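Local structure of phytase (Debaryomyces castellii, 2GFI) at residues D291-S296 and D349-V354. The protein catalyses the release of phosphate from phytate (inositol hexakisphosphate) as a 3-phytase of the histidine acid phosphatase family. Numbering follows the deposited sequence.
Sequences DYYSNS and DEDLPV
Tyr292 and Tyr293, consecutive residues near the C-terminal end of helix 277-295, each send a phenol hydroxyl to the loop 349-354 but find different kinds of acceptor there. Tyr292 OH donates to Asp351 OD1 at 2.6 Å, meeting the anti lone pair, turned from the other oxygen. The side chains cross at about a right angle, with ring and carboxylate planes 67° apart, and OD1 sits at the ring edge. Tyr293 OH instead reaches the backbone, donating to Leu352 O at 2.6 Å; it arrives in the carbonyl plane, on a lone pair, with a C=O...donor angle of 137°. Tyr293 OH also lies 3.2 Å from Asp351 CB. The Tyr292 ring turns its CD2 edge to the face of the Tyr293 ring, CD2 standing 3.7 Å above that ring's plane, over its centre.

Alongside these bonds is an apolar contact. The chi1 of 172° places CG of Tyr292 trans to the backbone N, which lays a ring face against Leu352, whose CD1 stands 3.8 Å from the ring centroid, almost on the normal, in a CH-pi contact. The other methyl, CD2, rests against Tyr292 CB, while Leu352 CB faces Tyr293 CE2 at 4.1 Å. Replacing Tyr292 by an alanine is likely to leave Asp351 OD1 without this donor and Leu352 CD1 without the ring it packs on.

Tyr363 adds an edge-to-face contact to Tyr292, and Leu352 also packs on Leu289 and Tyr285, about one and two turns earlier in the helix. Away from the residues predicted to be catalytic, this is structural packing within the histidine phosphatase fold: a helix end joined to the irregular connection between helices 333-343 and 365-368 by two tyrosine hydroxyl bonds, with a buried leucine packed on one of the rings.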
# COMPACT_ATOMS: atom_id res chain seq x y z
N ASP A 291 24.72 4.21 -21.13
CA ASP A 291 25.53 4.30 -19.92
C ASP A 291 26.42 3.10 -19.72
O ASP A 291 27.52 3.24 -19.19
CB ASP A 291 24.68 4.52 -18.69
CG ASP A 291 23.95 5.83 -18.75
OD1 ASP A 291 24.44 6.79 -19.41
OD2 ASP A 291 22.86 6.00 -18.17
N TYR A 292 25.98 1.92 -20.13
CA TYR A 292 26.87 0.77 -20.01
C TYR A 292 28.13 0.98 -20.85
O TYR A 292 29.24 0.75 -20.36
CB TYR A 292 26.20 -0.55 -20.38
CG TYR A 292 27.22 -1.67 -20.42
CD1 TYR A 292 27.65 -2.29 -19.23
CD2 TYR A 292 27.80 -2.09 -21.62
CE1 TYR A 292 28.59 -3.31 -19.24
CE2 TYR A 292 28.74 -3.10 -21.65
CZ TYR A 292 29.14 -3.71 -20.45
OH TYR A 292 30.08 -4.70 -20.45
N TYR A 293 27.96 1.47 -22.07
CA TYR A 293 29.07 1.58 -23.01
C TYR A 293 29.92 2.84 -22.84
O TYR A 293 31.05 2.91 -23.33
CB TYR A 293 28.59 1.46 -24.46
CG TYR A 293 28.33 0.04 -24.87
CD1 TYR A 293 29.40 -0.82 -25.13
CD2 TYR A 293 27.00 -0.46 -24.96
CE1 TYR A 293 29.18 -2.13 -25.49
CE2 TYR A 293 26.77 -1.77 -25.32
CZ TYR A 293 27.87 -2.60 -25.59
OH TYR A 293 27.71 -3.89 -25.97
N SER A 294 29.36 3.82 -22.14
CA SER A 294 30.05 5.06 -21.87
C SER A 294 30.66 5.10 -20.49
O SER A 294 31.79 5.52 -20.33
CB SER A 294 29.07 6.22 -22.03
OG SER A 294 28.40 6.03 -23.26
N ASN A 295 29.89 4.67 -19.49
CA ASN A 295 30.26 4.86 -18.09
C ASN A 295 30.56 3.60 -17.32
O ASN A 295 30.85 3.67 -16.13
CB ASN A 295 29.16 5.60 -17.33
CG ASN A 295 28.67 6.82 -18.04
OD1 ASN A 295 29.44 7.51 -18.71
ND2 ASN A 295 27.37 7.13 -17.89
N SER A 296 30.46 2.46 -17.98
CA SER A 296 30.68 1.20 -17.31
C SER A 296 31.60 0.30 -18.13
O SER A 296 32.37 0.77 -18.96
CB SER A 296 29.33 0.54 -17.02
OG SER A 296 29.44 -0.43 -16.01
N ASP A 349 28.48 -9.88 -17.08
CA ASP A 349 29.69 -10.59 -17.56
C ASP A 349 30.09 -10.17 -18.95
O ASP A 349 31.29 -10.13 -19.29
CB ASP A 349 29.44 -12.08 -17.61
CG ASP A 349 29.41 -12.71 -16.24
OD1 ASP A 349 30.11 -12.19 -15.33
OD2 ASP A 349 28.70 -13.73 -16.00
N GLU A 350 29.08 -9.91 -19.77
CA GLU A 350 29.27 -9.55 -21.16
C GLU A 350 28.65 -8.20 -21.50
O GLU A 350 27.78 -7.69 -20.80
CB GLU A 350 28.80 -10.67 -22.12
CG GLU A 350 27.55 -11.43 -21.68
CD GLU A 350 27.00 -12.41 -22.74
OE1 GLU A 350 27.69 -12.65 -23.79
OE2 GLU A 350 25.84 -12.94 -22.53
N ASP A 351 29.16 -7.62 -22.58
CA ASP A 351 28.64 -6.42 -23.17
C ASP A 351 27.17 -6.59 -23.53
O ASP A 351 26.74 -7.68 -23.88
CB ASP A 351 29.47 -6.05 -24.39
CG ASP A 351 30.86 -5.51 -24.01
OD1 ASP A 351 31.13 -5.22 -22.81
OD2 ASP A 351 31.75 -5.35 -24.86
N LEU A 352 26.42 -5.50 -23.40
CA LEU A 352 25.00 -5.51 -23.62
C LEU A 352 24.71 -5.71 -25.10
O LEU A 352 25.42 -5.17 -25.94
CB LEU A 352 24.38 -4.21 -23.11
CG LEU A 352 23.86 -4.27 -21.67
CD1 LEU A 352 24.95 -4.74 -20.66
CD2 LEU A 352 23.30 -2.91 -21.26
N PRO A 353 23.68 -6.48 -25.42
CA PRO A 353 23.28 -6.62 -26.80
C PRO A 353 22.59 -5.34 -27.26
O PRO A 353 22.04 -4.60 -26.43
CB PRO A 353 22.30 -7.78 -26.76
CG PRO A 353 21.68 -7.70 -25.37
CD PRO A 353 22.81 -7.26 -24.50
N VAL A 354 22.62 -5.10 -28.57
CA VAL A 354 21.97 -3.94 -29.18
C VAL A 354 20.88 -4.37 -30.15
O VAL A 354 20.02 -3.57 -30.53
CB VAL A 354 23.00 -3.06 -29.92
CG1 VAL A 354 23.95 -2.44 -28.92
CG2 VAL A 354 23.77 -3.87 -31.03